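Local coordinates for protein phosphatase (Thermotoga maritima, PDB 1NF2) that probably works as a magnesium-dependent phosphatase of the haloacid dehalogenase (HAD) superfamily, at residues I209-D214 and G226-M231; V6-G11 and G213-D218; E22-N27 and G253-L258. All blocks are in the same frame, centred on the assembly; numbering follows the deposited sequence.

Contact 1 of 3, residues I209-D214 and G226-M231; sequences IVVFGD and GLRVAM
Strands 209-213 and 227-230 run side by side in the beta-alpha-beta unit that includes helix 216-222, and their parallel pairing forms part of the Rossmann-like sheet of the HAD core. The short segments lie 15° from exact parallel. I209 O starts the pairing by accepting two successive amides, G226 N at 2.9 Å and L227 N at 3.1 Å, as the second strand begins. From there the bonds switch from one strand to the other: V211 N reaches L227 O, V229 N reaches V211 O at 3.1 Å, G213 N takes V229 O, and M231 N closes the series on G213 O at 3.0 Å.

On one face lie V210, L227, F212 and V229, all apolar, as suits a covered face: helix 253-258 lies over F212 and V229, while Y2 touches V210 and L227. V210 and L227 stand alongside each other, CG1 of the valine 3.8 Å from CD2 of the leucine. V229 presses its branched carbon over one face of the F212 ring in a CH-pi contact, CB lying 4.1 Å from the centroid and 29° off the normal. Its CG1 also meets F212 CD1 at 3.6 Å. F212 CG, anti to the carbonyl carbon (chi1 -71°), swings the ring so that this face meets V229. The opposite face carries V211 and R228, whose NE is held by A241 O. Beta-branched valines suit such extended backbone, and the regular bonding fixes the end of strand 209-213, from which D214 passes directly to the magnesium site.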
ATOM      1  N   ILE A 209       2.991  20.174  -1.246  1.00 18.63           N
ATOM      2  CA  ILE A 209       2.711  18.820  -0.772  1.00 18.15           C
ATOM      3  C   ILE A 209       3.512  18.392   0.449  1.00 17.54           C
ATOM      4  O   ILE A 209       4.720  18.599   0.504  1.00 17.15           O
ATOM      5  CB  ILE A 209       2.993  17.781  -1.877  1.00 28.34           C
ATOM      6  CG1 ILE A 209       2.208  18.135  -3.143  1.00 31.97           C
ATOM      7  CG2 ILE A 209       2.606  16.392  -1.397  1.00 29.56           C
ATOM      8  CD1 ILE A 209       2.427  17.168  -4.289  1.00 35.85           C
ATOM      9  N   VAL A 210       2.825  17.790   1.417  1.00 14.26           N
ATOM     10  CA  VAL A 210       3.472  17.271   2.619  1.00 14.70           C
ATOM     11  C   VAL A 210       3.177  15.767   2.674  1.00 14.72           C
ATOM     12  O   VAL A 210       2.065  15.350   2.361  1.00 13.17           O
ATOM     13  CB  VAL A 210       2.889  17.890   3.915  1.00 26.87           C
ATOM     14  CG1 VAL A 210       3.738  17.481   5.116  1.00 25.68           C
ATOM     15  CG2 VAL A 210       2.834  19.379   3.795  1.00 28.16           C
ATOM     16  N   VAL A 211       4.166  14.964   3.062  1.00 20.44           N
ATOM     17  CA  VAL A 211       3.965  13.519   3.180  1.00 20.90           C
ATOM     18  C   VAL A 211       4.417  13.045   4.558  1.00 19.94           C
ATOM     19  O   VAL A 211       5.452  13.478   5.067  1.00 20.23           O
ATOM     20  CB  VAL A 211       4.761  12.711   2.101  1.00 20.36           C
ATOM     21  CG1 VAL A 211       4.259  13.056   0.716  1.00 21.19           C
ATOM     22  CG2 VAL A 211       6.230  13.023   2.194  1.00 25.26           C
ATOM     23  N   PHE A 212       3.611  12.184   5.171  1.00 16.53           N
ATOM     24  CA  PHE A 212       3.932  11.603   6.472  1.00 15.82           C
ATOM     25  C   PHE A 212       4.180  10.121   6.206  1.00 16.88           C
ATOM     26  O   PHE A 212       3.366   9.468   5.553  1.00 12.42           O
ATOM     27  CB  PHE A 212       2.748  11.736   7.450  1.00 18.78           C
ATOM     28  CG  PHE A 212       2.487  13.143   7.929  1.00 19.35           C
ATOM     29  CD1 PHE A 212       2.872  13.539   9.204  1.00 20.28           C
ATOM     30  CD2 PHE A 212       1.831  14.053   7.121  1.00 19.06           C
ATOM     31  CE1 PHE A 212       2.603  14.829   9.670  1.00 19.64           C
ATOM     32  CE2 PHE A 212       1.558  15.349   7.575  1.00 22.78           C
ATOM     33  CZ  PHE A 212       1.947  15.731   8.855  1.00 21.03           C
ATOM     34  N   GLY A 213       5.295   9.604   6.708  1.00 27.29           N
ATOM     35  CA  GLY A 213       5.604   8.204   6.506  1.00 30.71           C
ATOM     36  C   GLY A 213       6.483   7.625   7.600  1.00 30.28           C
ATOM     37  O   GLY A 213       6.896   8.329   8.526  1.00 36.09           O
ATOM     38  N   ASP A 214       6.758   6.332   7.490  1.00 19.21           N
ATOM     39  CA  ASP A 214       7.587   5.629   8.452  1.00 19.20           C
ATOM     40  C   ASP A 214       8.389   4.528   7.755  1.00 21.02           C
ATOM     41  O   ASP A 214       9.332   3.976   8.333  1.00 18.64           O
ATOM     42  CB  ASP A 214       6.701   4.979   9.512  1.00 21.64           C
ATOM     43  CG  ASP A 214       5.990   3.735   8.987  1.00 23.55           C
ATOM     44  OD1 ASP A 214       5.726   2.816   9.793  1.00 23.20           O
ATOM     45  OD2 ASP A 214       5.694   3.672   7.768  1.00 23.09           O
ATOM     46  N   GLY A 226       7.204  18.583  -0.991  1.00 24.58           N
ATOM     47  CA  GLY A 226       7.926  19.774  -0.567  1.00 23.05           C
ATOM     48  C   GLY A 226       8.311  19.719   0.906  1.00 21.22           C
ATOM     49  O   GLY A 226       9.296  20.322   1.305  1.00 21.51           O
ATOM     50  N   LEU A 227       7.532  19.005   1.719  1.00 18.90           N
ATOM     51  CA  LEU A 227       7.829  18.880   3.153  1.00 17.77           C
ATOM     52  C   LEU A 227       7.789  17.402   3.546  1.00 17.40           C
ATOM     53  O   LEU A 227       6.845  16.699   3.199  1.00 15.45           O
ATOM     54  CB  LEU A 227       6.810  19.668   3.988  1.00 16.09           C
ATOM     55  CG  LEU A 227       7.033  19.645   5.509  1.00 16.06           C
ATOM     56  CD1 LEU A 227       8.394  20.231   5.830  1.00 16.14           C
ATOM     57  CD2 LEU A 227       5.932  20.437   6.212  1.00 17.62           C
ATOM     58  N   ARG A 228       8.809  16.939   4.268  1.00 15.33           N
ATOM     59  CA  ARG A 228       8.879  15.524   4.659  1.00 17.31           C
ATOM     60  C   ARG A 228       8.869  15.256   6.173  1.00 15.00           C
ATOM     61  O   ARG A 228       9.770  15.673   6.899  1.00 14.81           O
ATOM     62  CB  ARG A 228      10.122  14.890   4.025  1.00 32.67           C
ATOM     63  CG  ARG A 228      10.156  15.051   2.505  1.00 40.24           C
ATOM     64  CD  ARG A 228      11.414  14.466   1.898  1.00 47.94           C
ATOM     65  NE  ARG A 228      12.600  15.250   2.215  1.00 53.90           N
ATOM     66  CZ  ARG A 228      12.903  16.407   1.640  1.00 57.93           C
ATOM     67  NH1 ARG A 228      12.103  16.915   0.710  1.00 59.67           N
ATOM     68  NH2 ARG A 228      14.005  17.059   2.001  1.00 59.08           N
ATOM     69  N   VAL A 229       7.857  14.527   6.630  1.00 17.50           N
ATOM     70  CA  VAL A 229       7.706  14.219   8.049  1.00 15.77           C
ATOM     71  C   VAL A 229       7.828  12.726   8.328  1.00 15.08           C
ATOM     72  O   VAL A 229       7.067  11.925   7.790  1.00 15.29           O
ATOM     73  CB  VAL A 229       6.317  14.684   8.580  1.00 13.39           C
ATOM     74  CG1 VAL A 229       6.268  14.528  10.103  1.00 12.47           C
ATOM     75  CG2 VAL A 229       6.049  16.132   8.180  1.00 10.65           C
ATOM     76  N   ALA A 230       8.789  12.366   9.170  1.00 14.13           N
ATOM     77  CA  ALA A 230       9.010  10.975   9.555  1.00 14.22           C
ATOM     78  C   ALA A 230       8.384  10.746  10.920  1.00 14.35           C
ATOM     79  O   ALA A 230       8.461  11.609  11.792  1.00 16.23           O
ATOM     80  CB  ALA A 230      10.499  10.678   9.627  1.00  8.99           C
ATOM     81  N   MET A 231       7.759   9.591  11.104  1.00 16.33           N
ATOM     82  CA  MET A 231       7.156   9.265  12.381  1.00 18.36           C
ATOM     83  C   MET A 231       8.324   8.937  13.307  1.00 19.33           C
ATOM     84  O   MET A 231       9.395   8.547  12.840  1.00 21.16           O
ATOM     85  CB  MET A 231       6.217   8.054  12.232  1.00 13.73           C
ATOM     86  CG  MET A 231       5.019   8.308  11.320  1.00 11.44           C
ATOM     87  SD  MET A 231       4.202   9.918  11.651  1.00  3.40           S
ATOM     88  CE  MET A 231       2.835   9.669  11.360  1.00  2.11           C
TER

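Contact 2 of 3, residues V6-G11 and G213-D218; sequences VFDLDG and GDNEND. With MG (magnesium ion), chain F.
D8 and D218 bring their carboxylates together almost perpendicular, the planes 87° apart, where two signature motifs of the HAD fold converge: the DxD sequence at the C-terminal end of strand 4-8 and the GDxxxD sequence at that of strand 209-213. With CG anti to the backbone N (chi1 -176°), D8 reaches across and binds magnesium through OD1 at 2.5 Å. D214 approaches from the other segment, its OD2 2.7 Å from the ion. These two oxygens are 3.5 Å apart and both acceptors, and the ion they share would probably offset their repulsion. D10 contributes its main-chain O, 2.6 Å from magnesium, while its carboxylate turns away to a salt bridge with R43. K191 bridges OD2 of D8 and OD2 of D218, probably easing the crowding of acidic groups; their OD1 separation is implausibly short and doubtful.

N215 lays its amide alongside the metal, OD1 nearest at 3.0 Å, longer than the bonds of D8 and D214. An alanine here would remove the amide and is likely to leave a gap beside the ion where OD1 now stands. Asparagine probably suits the place by bringing a polar oxygen without adding charge. G11, with positive phi, is a natural glycine, since a side chain would run into D214: already OD1 of D214 stands 3.3 Å from G11 CA.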
ATOM      1  N   VAL A   6      -0.398  14.095   2.237  1.00 21.97           N
ATOM      2  CA  VAL A   6      -0.322  12.657   1.986  1.00 22.23           C
ATOM      3  C   VAL A   6       0.038  11.875   3.252  1.00 20.77           C
ATOM      4  O   VAL A   6       1.023  12.173   3.919  1.00 22.39           O
ATOM      5  CB  VAL A   6       0.711  12.366   0.875  1.00 16.44           C
ATOM      6  CG1 VAL A   6       0.708  10.871   0.534  1.00 15.74           C
ATOM      7  CG2 VAL A   6       0.375  13.202  -0.367  1.00 13.60           C
ATOM      8  N   PHE A   7      -0.756  10.860   3.565  1.00 17.31           N
ATOM      9  CA  PHE A   7      -0.538  10.070   4.772  1.00 19.31           C
ATOM     10  C   PHE A   7      -0.458   8.564   4.534  1.00 20.06           C
ATOM     11  O   PHE A   7      -1.342   7.981   3.904  1.00 20.74           O
ATOM     12  CB  PHE A   7      -1.692  10.282   5.765  1.00 20.05           C
ATOM     13  CG  PHE A   7      -1.992  11.717   6.084  1.00 21.05           C
ATOM     14  CD1 PHE A   7      -1.248  12.404   7.039  1.00 21.67           C
ATOM     15  CD2 PHE A   7      -3.051  12.371   5.458  1.00 21.07           C
ATOM     16  CE1 PHE A   7      -1.559  13.730   7.375  1.00 22.77           C
ATOM     17  CE2 PHE A   7      -3.369  13.700   5.787  1.00 23.49           C
ATOM     18  CZ  PHE A   7      -2.620  14.377   6.747  1.00 19.74           C
ATOM     19  N   ASP A   8       0.587   7.925   5.044  1.00 25.37           N
ATOM     20  CA  ASP A   8       0.663   6.472   4.941  1.00 26.40           C
ATOM     21  C   ASP A   8      -0.291   6.077   6.072  1.00 27.65           C
ATOM     22  O   ASP A   8      -0.550   6.889   6.971  1.00 27.56           O
ATOM     23  CB  ASP A   8       2.081   5.973   5.246  1.00 21.37           C
ATOM     24  CG  ASP A   8       2.238   4.460   5.056  1.00 22.92           C
ATOM     25  OD1 ASP A   8       3.370   3.950   5.218  1.00 20.66           O
ATOM     26  OD2 ASP A   8       1.242   3.776   4.748  1.00 21.11           O
ATOM     27  N   LEU A   9      -0.831   4.864   6.028  1.00 27.73           N
ATOM     28  CA  LEU A   9      -1.748   4.403   7.072  1.00 27.73           C
ATOM     29  C   LEU A   9      -0.986   3.708   8.197  1.00 27.45           C
ATOM     30  O   LEU A   9      -0.739   4.310   9.243  1.00 27.57           O
ATOM     31  CB  LEU A   9      -2.797   3.456   6.478  1.00 25.65           C
ATOM     32  CG  LEU A   9      -4.215   4.006   6.294  1.00 27.42           C
ATOM     33  CD1 LEU A   9      -4.171   5.421   5.768  1.00 30.72           C
ATOM     34  CD2 LEU A   9      -4.991   3.113   5.347  1.00 27.99           C
ATOM     35  N   ASP A  10      -0.610   2.447   7.981  1.00 19.14           N
ATOM     36  CA  ASP A  10       0.129   1.681   8.983  1.00 18.24           C
ATOM     37  C   ASP A  10       1.374   2.424   9.460  1.00 18.56           C
ATOM     38  O   ASP A  10       2.061   3.076   8.668  1.00 16.59           O
ATOM     39  CB  ASP A  10       0.522   0.308   8.414  1.00 26.98           C
ATOM     40  CG  ASP A  10      -0.677  -0.617   8.239  1.00 27.99           C
ATOM     41  OD1 ASP A  10      -1.076  -1.278   9.221  1.00 29.16           O
ATOM     42  OD2 ASP A  10      -1.233  -0.670   7.124  1.00 27.39           O
ATOM     43  N   GLY A  11       1.645   2.328  10.763  1.00 23.72           N
ATOM     44  CA  GLY A  11       2.800   2.981  11.359  1.00 22.45           C
ATOM     45  C   GLY A  11       2.827   4.497  11.256  1.00 22.41           C
ATOM     46  O   GLY A  11       3.796   5.128  11.682  1.00 20.96           O
ATOM     47  N   GLY A 213       5.295   9.604   6.708  1.00 27.29           N
ATOM     48  CA  GLY A 213       5.604   8.204   6.506  1.00 30.71           C
ATOM     49  C   GLY A 213       6.483   7.625   7.600  1.00 30.28           C
ATOM     50  O   GLY A 213       6.896   8.329   8.526  1.00 36.09           O
ATOM     51  N   ASP A 214       6.758   6.332   7.490  1.00 19.21           N
ATOM     52  CA  ASP A 214       7.587   5.629   8.452  1.00 19.20           C
ATOM     53  C   ASP A 214       8.389   4.528   7.755  1.00 21.02           C
ATOM     54  O   ASP A 214       9.332   3.976   8.333  1.00 18.64           O
ATOM     55  CB  ASP A 214       6.701   4.979   9.512  1.00 21.64           C
ATOM     56  CG  ASP A 214       5.990   3.735   8.987  1.00 23.55           C
ATOM     57  OD1 ASP A 214       5.726   2.816   9.793  1.00 23.20           O
ATOM     58  OD2 ASP A 214       5.694   3.672   7.768  1.00 23.09           O
ATOM     59  N   ASN A 215       7.997   4.246   6.511  1.00 27.59           N
ATOM     60  CA  ASN A 215       8.535   3.171   5.660  1.00 30.23           C
ATOM     61  C   ASN A 215       9.600   3.374   4.599  1.00 29.35           C
ATOM     62  O   ASN A 215       9.885   4.482   4.151  1.00 29.79           O
ATOM     63  CB  ASN A 215       7.377   2.492   4.911  1.00 28.30           C
ATOM     64  CG  ASN A 215       6.796   1.352   5.670  1.00 32.79           C
ATOM     65  OD1 ASN A 215       5.848   0.704   5.221  1.00 34.32           O
ATOM     66  ND2 ASN A 215       7.365   1.081   6.835  1.00 37.34           N
ATOM     67  N   GLU A 216      10.125   2.232   4.165  1.00 19.44           N
ATOM     68  CA  GLU A 216      11.096   2.156   3.086  1.00 20.93           C
ATOM     69  C   GLU A 216      10.192   2.466   1.895  1.00 17.99           C
ATOM     70  O   GLU A 216      10.561   3.213   0.998  1.00 18.19           O
ATOM     71  CB  GLU A 216      11.637   0.730   2.966  1.00 61.45           C
ATOM     72  CG  GLU A 216      13.146   0.618   2.972  1.00 69.06           C
ATOM     73  CD  GLU A 216      13.793   1.462   1.897  1.00 75.10           C
ATOM     74  OE1 GLU A 216      13.340   1.391   0.734  1.00 78.23           O
ATOM     75  OE2 GLU A 216      14.758   2.191   2.215  1.00 77.37           O
ATOM     76  N   ASN A 217       8.990   1.892   1.930  1.00 18.60           N
ATOM     77  CA  ASN A 217       7.971   2.104   0.905  1.00 19.29           C
ATOM     78  C   ASN A 217       7.584   3.583   0.752  1.00 20.21           C
ATOM     79  O   ASN A 217       7.309   4.043  -0.356  1.00 20.40           O
ATOM     80  CB  ASN A 217       6.702   1.322   1.255  1.00 23.50           C
ATOM     81  CG  ASN A 217       6.812  -0.167   0.944  1.00 27.51           C
ATOM     82  OD1 ASN A 217       5.963  -0.958   1.369  1.00 27.70           O
ATOM     83  ND2 ASN A 217       7.842  -0.552   0.196  1.00 22.43           N
ATOM     84  N   ASP A 218       7.547   4.310   1.870  1.00 23.88           N
ATOM     85  CA  ASP A 218       7.161   5.727   1.880  1.00 24.23           C
ATOM     86  C   ASP A 218       8.298   6.644   1.442  1.00 22.84           C
ATOM     87  O   ASP A 218       8.071   7.747   0.957  1.00 21.84           O
ATOM     88  CB  ASP A 218       6.697   6.137   3.285  1.00 21.78           C
ATOM     89  CG  ASP A 218       5.477   5.370   3.745  1.00 21.96           C
ATOM     90  OD1 ASP A 218       5.334   5.169   4.976  1.00 21.71           O
ATOM     91  OD2 ASP A 218       4.658   4.973   2.885  1.00 21.49           O
TER
HETATM   92 MG    MG F 282       3.678   2.088   6.855  1.00 44.05          MG

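Contact 3 of 3, residues E22-N27 and G253-L258; sequences EKDRRN and GVSYVL. With SO4 (sulfate ion), chain E.
S255 OG sits between D24 and N27, giving its proton to D24 OD1 in a very short bond of 2.5 Å and accepting N27 ND2 at 2.8 Å. The donor lies close to its amide plane, so the N-H is presented edge-on to the hydroxyl. D24 OD1 also receives S255 N at 3.0 Å, met on the syn side but 34° out of the carboxylate plane. One oxygen holds both backbone and side chain of the serine, whose small size allows the helices this close. The other, OD2, takes a proton from a water that accepts V254 N, so the aspartate faces two amides in the first turn of helix 253-258, where the helix dipole would probably favour its negative charge. K23 lays the aliphatic part of its chain against the serine, CG 3.3 Å from OG, and L258 CD2 touches N27 CB at 3.9 Å.

The two helices, with local axes 8.6 Å apart and crossing at 46°, pack on each other, and helix 253-258 lies on the HAD core sheet: V254 rests on F7 and L258 on F5, L258 also touching I28 and L31 of helix 22-31. Further out, E259 OE2 takes a second bond from N27 ND2, fixing the amide's rotation, and S21 OG pairs with D24 N at the start of the helix.

On another side of helix 22-31, R25 grips E22 side-on in a salt bridge, NE and NH2 both donating to OE1, the NH2 bond at 2.8 Å along its syn lone pair. The same oxygen lies over the R26 guanidinium face as a charge contact. A sulfate, probably from the crystallisation liquor, meets the edges of both arginines, R25 NH2 bonding to O2 and R26 NH1 to O3.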
ATOM      1  N   GLU A  22      -8.819  10.308  17.706  1.00 27.43           N
ATOM      2  CA  GLU A  22      -9.799  11.357  17.438  1.00 26.20           C
ATOM      3  C   GLU A  22      -9.085  12.654  17.078  1.00 24.31           C
ATOM      4  O   GLU A  22      -9.541  13.411  16.218  1.00 22.83           O
ATOM      5  CB  GLU A  22     -10.689  11.596  18.667  1.00 34.91           C
ATOM      6  CG  GLU A  22     -11.851  10.642  18.800  1.00 34.25           C
ATOM      7  CD  GLU A  22     -12.873  10.814  17.694  1.00 38.03           C
ATOM      8  OE1 GLU A  22     -13.240  11.971  17.401  1.00 39.23           O
ATOM      9  OE2 GLU A  22     -13.319   9.794  17.126  1.00 39.89           O
ATOM     10  N   LYS A  23      -7.966  12.919  17.739  1.00 26.42           N
ATOM     11  CA  LYS A  23      -7.230  14.140  17.448  1.00 28.31           C
ATOM     12  C   LYS A  23      -6.841  14.176  15.959  1.00 28.88           C
ATOM     13  O   LYS A  23      -7.114  15.165  15.262  1.00 28.00           O
ATOM     14  CB  LYS A  23      -5.987  14.243  18.337  1.00 35.71           C
ATOM     15  CG  LYS A  23      -5.198  15.533  18.141  1.00 39.66           C
ATOM     16  CD  LYS A  23      -3.894  15.549  18.934  1.00 43.10           C
ATOM     17  CE  LYS A  23      -4.103  15.910  20.391  1.00 46.82           C
ATOM     18  NZ  LYS A  23      -5.079  15.014  21.063  1.00 49.73           N
ATOM     19  N   ASP A  24      -6.228  13.098  15.468  1.00 27.32           N
ATOM     20  CA  ASP A  24      -5.819  13.042  14.060  1.00 27.42           C
ATOM     21  C   ASP A  24      -7.033  13.099  13.148  1.00 27.04           C
ATOM     22  O   ASP A  24      -7.008  13.759  12.107  1.00 26.97           O
ATOM     23  CB  ASP A  24      -5.023  11.764  13.747  1.00 24.41           C
ATOM     24  CG  ASP A  24      -3.637  11.758  14.374  1.00 25.30           C
ATOM     25  OD1 ASP A  24      -3.116  12.840  14.735  1.00 21.31           O
ATOM     26  OD2 ASP A  24      -3.061  10.654  14.494  1.00 26.58           O
ATOM     27  N   ARG A  25      -8.098  12.403  13.532  1.00 25.60           N
ATOM     28  CA  ARG A  25      -9.310  12.411  12.726  1.00 26.04           C
ATOM     29  C   ARG A  25      -9.833  13.834  12.576  1.00 26.35           C
ATOM     30  O   ARG A  25     -10.074  14.294  11.462  1.00 25.78           O
ATOM     31  CB  ARG A  25     -10.400  11.545  13.360  1.00 32.42           C
ATOM     32  CG  ARG A  25     -11.662  11.451  12.513  1.00 35.30           C
ATOM     33  CD  ARG A  25     -12.811  10.792  13.265  1.00 37.22           C
ATOM     34  NE  ARG A  25     -13.287  11.614  14.375  1.00 38.56           N
ATOM     35  CZ  ARG A  25     -14.041  12.705  14.242  1.00 39.39           C
ATOM     36  NH1 ARG A  25     -14.422  13.119  13.039  1.00 40.24           N
ATOM     37  NH2 ARG A  25     -14.409  13.386  15.317  1.00 35.86           N
ATOM     38  N   ARG A  26     -10.007  14.538  13.693  1.00 25.75           N
ATOM     39  CA  ARG A  26     -10.520  15.904  13.619  1.00 26.20           C
ATOM     40  C   ARG A  26      -9.653  16.853  12.791  1.00 24.61           C
ATOM     41  O   ARG A  26     -10.175  17.699  12.066  1.00 23.16           O
ATOM     42  CB  ARG A  26     -10.744  16.478  15.021  1.00 30.47           C
ATOM     43  CG  ARG A  26     -12.095  16.101  15.605  1.00 34.55           C
ATOM     44  CD  ARG A  26     -12.390  16.891  16.867  1.00 39.16           C
ATOM     45  NE  ARG A  26     -12.095  16.137  18.080  1.00 44.00           N
ATOM     46  CZ  ARG A  26     -12.974  15.375  18.725  1.00 44.41           C
ATOM     47  NH1 ARG A  26     -14.219  15.261  18.277  1.00 44.09           N
ATOM     48  NH2 ARG A  26     -12.605  14.728  19.821  1.00 42.97           N
ATOM     49  N   ASN A  27      -8.336  16.715  12.882  1.00 20.16           N
ATOM     50  CA  ASN A  27      -7.460  17.584  12.106  1.00 20.97           C
ATOM     51  C   ASN A  27      -7.579  17.309  10.617  1.00 21.73           C
ATOM     52  O   ASN A  27      -7.530  18.236   9.805  1.00 22.05           O
ATOM     53  CB  ASN A  27      -6.010  17.433  12.557  1.00 27.27           C
ATOM     54  CG  ASN A  27      -5.712  18.231  13.807  1.00 28.90           C
ATOM     55  OD1 ASN A  27      -5.988  19.429  13.861  1.00 32.16           O
ATOM     56  ND2 ASN A  27      -5.145  17.575  14.818  1.00 28.48           N
ATOM     57  N   GLY A 253       1.205  11.569  16.445  1.00 20.34           N
ATOM     58  CA  GLY A 253       2.369  12.173  15.831  1.00 18.31           C
ATOM     59  C   GLY A 253       1.993  13.048  14.660  1.00 16.47           C
ATOM     60  O   GLY A 253       2.600  14.101  14.449  1.00 15.91           O
ATOM     61  N   VAL A 254       0.994  12.614  13.899  1.00 19.59           N
ATOM     62  CA  VAL A 254       0.531  13.367  12.741  1.00 22.23           C
ATOM     63  C   VAL A 254       0.001  14.742  13.149  1.00 23.19           C
ATOM     64  O   VAL A 254       0.426  15.763  12.600  1.00 22.65           O
ATOM     65  CB  VAL A 254      -0.583  12.608  11.995  1.00 25.72           C
ATOM     66  CG1 VAL A 254      -1.114  13.457  10.846  1.00 25.89           C
ATOM     67  CG2 VAL A 254      -0.043  11.286  11.471  1.00 27.71           C
ATOM     68  N   SER A 255      -0.924  14.763  14.108  1.00 24.34           N
ATOM     69  CA  SER A 255      -1.506  16.016  14.593  1.00 24.09           C
ATOM     70  C   SER A 255      -0.444  16.964  15.126  1.00 23.09           C
ATOM     71  O   SER A 255      -0.474  18.158  14.854  1.00 23.49           O
ATOM     72  CB  SER A 255      -2.513  15.752  15.722  1.00 21.21           C
ATOM     73  OG  SER A 255      -3.725  15.201  15.239  1.00 24.76           O
ATOM     74  N   TYR A 256       0.495  16.419  15.887  1.00 26.97           N
ATOM     75  CA  TYR A 256       1.546  17.218  16.496  1.00 27.57           C
ATOM     76  C   TYR A 256       2.261  18.153  15.520  1.00 28.74           C
ATOM     77  O   TYR A 256       2.590  19.286  15.872  1.00 29.24           O
ATOM     78  CB  TYR A 256       2.546  16.297  17.192  1.00 25.14           C
ATOM     79  CG  TYR A 256       3.482  17.007  18.144  1.00 27.41           C
ATOM     80  CD1 TYR A 256       4.697  17.527  17.704  1.00 29.55           C
ATOM     81  CD2 TYR A 256       3.149  17.158  19.490  1.00 27.32           C
ATOM     82  CE1 TYR A 256       5.564  18.178  18.581  1.00 30.09           C
ATOM     83  CE2 TYR A 256       4.008  17.810  20.380  1.00 27.54           C
ATOM     84  CZ  TYR A 256       5.213  18.317  19.918  1.00 27.49           C
ATOM     85  OH  TYR A 256       6.062  18.968  20.784  1.00 25.80           O
ATOM     86  N   VAL A 257       2.497  17.690  14.297  1.00 21.36           N
ATOM     87  CA  VAL A 257       3.162  18.514  13.291  1.00 20.12           C
ATOM     88  C   VAL A 257       2.133  19.169  12.375  1.00 20.59           C
ATOM     89  O   VAL A 257       2.288  20.320  11.961  1.00 18.82           O
ATOM     90  CB  VAL A 257       4.142  17.669  12.421  1.00 24.51           C
ATOM     91  CG1 VAL A 257       4.513  18.432  11.145  1.00 25.25           C
ATOM     92  CG2 VAL A 257       5.395  17.360  13.211  1.00 21.91           C
ATOM     93  N   LEU A 258       1.073  18.429  12.077  1.00 23.84           N
ATOM     94  CA  LEU A 258       0.021  18.917  11.207  1.00 26.21           C
ATOM     95  C   LEU A 258      -0.554  20.250  11.677  1.00 28.97           C
ATOM     96  O   LEU A 258      -0.837  21.132  10.869  1.00 28.73           O
ATOM     97  CB  LEU A 258      -1.083  17.866  11.114  1.00 23.02           C
ATOM     98  CG  LEU A 258      -2.172  18.053  10.066  1.00 22.23           C
ATOM     99  CD1 LEU A 258      -1.561  18.272   8.679  1.00 20.97           C
ATOM    100  CD2 LEU A 258      -3.064  16.816  10.084  1.00 21.26           C
TER
HETATM  101  S   SO4 E 281     -16.837  16.278  16.265  0.77 37.45           S
HETATM  102  O1  SO4 E 281     -17.828  16.663  15.240  0.91 38.13           O
HETATM  103  O2  SO4 E 281     -16.653  14.817  16.234  1.00 38.51           O
HETATM  104  O3  SO4 E 281     -15.549  16.946  15.986  0.97 39.85           O
HETATM  105  O4  SO4 E 281     -17.319  16.680  17.601  0.88 37.27           O
HETATM  106  O   HOH W   1      -0.350   9.801  14.101  1.00 20.64           O

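How the contacts relate
Along the chain the segments come as 6-11, 22-27, 209-214, overlapping 213-218, 226-231 and 253-258, so contact 1 is nested inside the loop closed by contact 3, whereas contacts 2 and 3 cross. Contacts 1 and 2 share G213 and D214, lie about 9 Å apart between centres, and meet in one sheet, where strand 4-8 neighbours 209-213 and the ring of F7 meets that of F212. Contact 3 is about 14 Å from contact 1 and 15 Å from contact 2, packed on that sheet: V254 touches M231, and V257 touches V229. The early and late parts of the chain are thereby joined into one core that brings the magnesium ligands together.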